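Local coordinates for protein muconate lactonizing enzyme (Corynebacterium glutamicum, PDB 3I4K) that belongs to the enolase superfamily, binding a magnesium ion in a beta/alpha barrel that is paired with a smaller N-terminal domain, at residues E252-W255 with E259-A262; T277-G280 with E284-K287. One frame throughout, in Å; residues are numbered along the deposited sequence.

Contact 1. Residues E252-W255 with E259-A262; sequences ESVW and EALA
Glu-259, in the first turn of helix 257-266, reaches back to Trp-255 in a polar, largely buried loop-to-helix contact of the enolase-superfamily beta/alpha barrel. The loop 252-255 leads from strand 247-250 into this helix, and the carboxylate meets its last residue from the helix side. Glu-259 OE1 accepts the Trp-255 N-H at 2.7 Å with an N-H...O angle of 150°, the nitrogen lying nearly in line with the C-O bond. A second bond to OE1, from the backbone N of Thr-256, makes the same oxygen gather two successive amides just ahead of the helix. Because the chain is extended beyond CG (chi2 -179°), the carboxylate reaches past the Ser-253 carbonyl, whose O lies 3.5 Å from Glu-259 CB. It then runs beside the Trp-255 side chain, its plane turned 78° from that of the indole. The indole itself meets Tyr-105 edge-to-face and also touches Trp-61, so it faces residues of the N-terminal family region. On the apolar side, Val-254 CG1, set anti to its own backbone N, rests 3.9 Å from Ala-260 CB. The other carboxylate oxygen works through solvent: one water donates to both Glu-259 OE2 and Glu-252 O, each at 2.8 Å.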
loop_
_atom_site.group_PDB
_atom_site.type_symbol
_atom_site.label_atom_id
_atom_site.label_comp_id
_atom_site.label_asym_id
_atom_site.label_seq_id
_atom_site.Cartn_x
_atom_site.Cartn_y
_atom_site.Cartn_z
ATOM N N GLU A 252 14.632 -7.277 -12.559
ATOM C CA GLU A 252 15.750 -6.664 -11.844
ATOM C C GLU A 252 15.664 -5.144 -11.829
ATOM O O GLU A 252 16.270 -4.506 -10.975
ATOM C CB GLU A 252 17.121 -7.108 -12.389
ATOM C CG GLU A 252 17.126 -7.841 -13.714
ATOM C CD GLU A 252 16.705 -9.298 -13.621
ATOM O OE1 GLU A 252 17.566 -10.192 -13.460
ATOM O OE2 GLU A 252 15.498 -9.550 -13.721
ATOM N N SER A 253 14.922 -4.556 -12.763
ATOM C CA SER A 253 14.772 -3.104 -12.781
ATOM C C SER A 253 13.886 -2.609 -11.637
ATOM O O SER A 253 13.940 -1.432 -11.283
ATOM C CB SER A 253 14.142 -2.622 -14.097
ATOM O OG SER A 253 15.033 -2.737 -15.188
ATOM N N VAL A 254 13.066 -3.485 -11.060
ATOM C CA VAL A 254 12.172 -3.053 -9.985
ATOM C C VAL A 254 12.241 -3.855 -8.689
ATOM O O VAL A 254 11.702 -4.948 -8.606
ATOM C CB VAL A 254 10.676 -3.052 -10.444
ATOM C CG1 VAL A 254 9.765 -2.627 -9.276
ATOM C CG2 VAL A 254 10.482 -2.106 -11.636
ATOM N N TRP A 255 12.895 -3.286 -7.682
ATOM C CA TRP A 255 13.002 -3.905 -6.360
ATOM C C TRP A 255 12.226 -3.027 -5.358
ATOM O O TRP A 255 11.513 -3.526 -4.485
ATOM C CB TRP A 255 14.448 -3.921 -5.859
ATOM C CG TRP A 255 15.453 -4.777 -6.547
ATOM C CD1 TRP A 255 15.644 -4.922 -7.887
ATOM C CD2 TRP A 255 16.556 -5.437 -5.909
ATOM N NE1 TRP A 255 16.815 -5.616 -8.128
ATOM C CE2 TRP A 255 17.392 -5.942 -6.928
ATOM C CE3 TRP A 255 16.921 -5.639 -4.570
ATOM C CZ2 TRP A 255 18.580 -6.635 -6.651
ATOM C CZ3 TRP A 255 18.105 -6.329 -4.293
ATOM C CH2 TRP A 255 18.919 -6.816 -5.332
ATOM N N GLU A 259 11.760 2.558 -7.578
ATOM C CA GLU A 259 12.097 1.987 -8.873
ATOM C C GLU A 259 10.816 1.632 -9.638
ATOM O O GLU A 259 10.800 1.661 -10.860
ATOM C CB GLU A 259 13.002 0.757 -8.702
ATOM C CG GLU A 259 14.311 1.082 -7.985
ATOM C CD GLU A 259 15.222 -0.124 -7.831
ATOM O OE1 GLU A 259 14.714 -1.234 -7.549
ATOM O OE2 GLU A 259 16.448 0.042 -7.984
ATOM N N ALA A 260 9.736 1.307 -8.934
ATOM C CA ALA A 260 8.485 1.010 -9.638
ATOM C C ALA A 260 7.958 2.315 -10.268
ATOM O O ALA A 260 7.403 2.321 -11.372
ATOM C CB ALA A 260 7.453 0.443 -8.674
ATOM N N LEU A 261 8.134 3.412 -9.538
ATOM C CA LEU A 261 7.710 4.729 -9.975
ATOM C C LEU A 261 8.522 5.135 -11.211
ATOM O O LEU A 261 7.984 5.740 -12.142
ATOM C CB LEU A 261 7.957 5.752 -8.860
ATOM C CG LEU A 261 7.018 6.953 -8.688
ATOM C CD1 LEU A 261 7.777 8.056 -7.955
ATOM C CD2 LEU A 261 6.491 7.449 -10.025
ATOM N N ALA A 262 9.814 4.796 -11.207
ATOM C CA ALA A 262 10.705 5.129 -12.310
ATOM C C ALA A 262 10.268 4.422 -13.597
ATOM O O ALA A 262 10.309 5.007 -14.685
ATOM C CB ALA A 262 12.151 4.759 -11.957
HETATM O O HOH W 1 16.982 -2.123 -9.608
#

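Contact 2. Residues T277-G280 with E284-K287; sequences TKHG and ESKK
His-279 and Glu-284 meet where the loop following strand 271-274 turns into helix 282-294 of the barrel. The tight part lies at the carbonyl of His-279, whose O sits 2.9 Å from Glu-284 CB and 3.3 Å from Glu-284 CG. Beside it, Ser-285 OG lies in the plane of the imidazole at its edge, 3.8 Å from His-279 CD2; the hydroxyl itself is hydrogen-bonded to Gly-281 O, and His-279 ND1 to Trp-255 O. A type I turn from Thr-277 to Gly-280 presents this face. Gly-280 leaves it with a positive phi (83°), where a side chain would press against the preceding carbonyl O, which accounts for the glycine. The other side is looser and wetter. A water donates to Gly-280 O and accepts from Glu-284 N, joining turn and helix where they do not bond directly. Bent at chi2 (-57°), Glu-284 leads its carboxylate away from the turn to Lys-287, whose NZ meets OE2 at 2.9 Å on the syn side. Lys-287 NZ also pairs with Glu-293 of the second subunit. Direct contact between turn and helix thus rests on close van der Waals fit, with polar bridging left to water and the carboxylate turned toward charges at the subunit interface.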
loop_
_atom_site.group_PDB
_atom_site.type_symbol
_atom_site.label_atom_id
_atom_site.label_comp_id
_atom_site.label_asym_id
_atom_site.label_seq_id
_atom_site.Cartn_x
_atom_site.Cartn_y
_atom_site.Cartn_z
ATOM N N THR A 277 10.016 -11.333 -1.695
ATOM C CA THR A 277 11.398 -11.429 -1.244
ATOM C C THR A 277 12.259 -10.270 -1.755
ATOM O O THR A 277 12.938 -9.591 -0.973
ATOM C CB THR A 277 12.032 -12.775 -1.677
ATOM O OG1 THR A 277 11.702 -13.055 -3.045
ATOM C CG2 THR A 277 11.508 -13.913 -0.794
ATOM N N LYS A 278 12.211 -10.038 -3.063
ATOM C CA LYS A 278 12.982 -8.975 -3.693
ATOM C C LYS A 278 12.586 -7.571 -3.228
ATOM O O LYS A 278 13.426 -6.679 -3.191
ATOM C CB LYS A 278 12.840 -9.063 -5.213
ATOM C CG LYS A 278 13.492 -7.906 -5.989
ATOM C CD LYS A 278 13.171 -7.985 -7.493
ATOM C CE LYS A 278 11.660 -8.003 -7.752
ATOM N NZ LYS A 278 11.328 -7.917 -9.212
ATOM N N HIS A 279 11.319 -7.377 -2.864
ATOM C CA HIS A 279 10.871 -6.060 -2.441
ATOM C C HIS A 279 11.158 -5.761 -0.988
ATOM O O HIS A 279 10.931 -4.647 -0.516
ATOM C CB HIS A 279 9.383 -5.890 -2.735
ATOM C CG HIS A 279 9.050 -6.005 -4.188
ATOM N ND1 HIS A 279 9.768 -5.354 -5.167
ATOM C CD2 HIS A 279 8.074 -6.689 -4.830
ATOM C CE1 HIS A 279 9.249 -5.633 -6.350
ATOM N NE2 HIS A 279 8.219 -6.441 -6.174
ATOM N N GLY A 280 11.663 -6.758 -0.275
ATOM C CA GLY A 280 11.986 -6.550 1.122
ATOM C C GLY A 280 10.822 -6.690 2.079
ATOM O O GLY A 280 10.751 -5.972 3.076
ATOM N N GLU A 284 6.446 -3.747 1.863
ATOM C CA GLU A 284 7.006 -3.132 0.664
ATOM C C GLU A 284 6.289 -3.612 -0.581
ATOM O O GLU A 284 6.010 -2.819 -1.480
ATOM C CB GLU A 284 8.500 -3.428 0.545
ATOM C CG GLU A 284 9.342 -2.675 1.562
ATOM C CD GLU A 284 9.136 -1.168 1.479
ATOM O OE1 GLU A 284 9.405 -0.592 0.407
ATOM O OE2 GLU A 284 8.710 -0.556 2.479
ATOM N N SER A 285 5.984 -4.907 -0.628
ATOM C CA SER A 285 5.282 -5.489 -1.763
ATOM C C SER A 285 3.927 -4.805 -1.997
ATOM O O SER A 285 3.488 -4.667 -3.141
ATOM C CB SER A 285 5.070 -6.989 -1.547
ATOM O OG SER A 285 6.297 -7.702 -1.585
ATOM N N LYS A 286 3.245 -4.410 -0.924
ATOM C CA LYS A 286 1.957 -3.717 -1.079
ATOM C C LYS A 286 2.182 -2.382 -1.785
ATOM O O LYS A 286 1.350 -1.932 -2.582
ATOM C CB LYS A 286 1.301 -3.439 0.280
ATOM C CG LYS A 286 0.505 -4.593 0.864
ATOM C CD LYS A 286 -0.644 -5.006 -0.049
ATOM C CE LYS A 286 -1.535 -6.027 0.628
ATOM N NZ LYS A 286 -2.650 -6.426 -0.272
ATOM N N LYS A 287 3.312 -1.748 -1.479
ATOM C CA LYS A 287 3.641 -0.462 -2.082
ATOM C C LYS A 287 3.913 -0.618 -3.573
ATOM O O LYS A 287 3.459 0.198 -4.380
ATOM C CB LYS A 287 4.848 0.159 -1.377
ATOM C CG LYS A 287 4.637 0.342 0.130
ATOM C CD LYS A 287 5.825 1.038 0.759
ATOM C CE LYS A 287 5.711 1.090 2.275
ATOM N NZ LYS A 287 6.936 1.693 2.859
HETATM O O HOH W 2 8.517 -4.782 4.013
#

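In the fold
Contacts 1 and 2 occupy equivalent places after successive barrel strands, 247-250 and 271-274, with centres 11 Å apart, and their loops touch directly. His-279 ND1 is 2.6 Å from Trp-255 O, a probable hydrogen bond that ties the second loop to the end of the first. Lys-278 runs alongside, its CG 3.7 Å from Trp-255 CG, and its NZ makes a weak hydrogen bond to Val-254 O. The side chains of Trp-255 and His-279 stand about 10 and 11 Å from the magnesium ion, and neither contact includes a metal ligand in its own pairs. The link to the site is Lys-278 of segment 277-280, whose ammonium forms a salt bridge with Asp-251, a ligand together with Asp-200 and Glu-226.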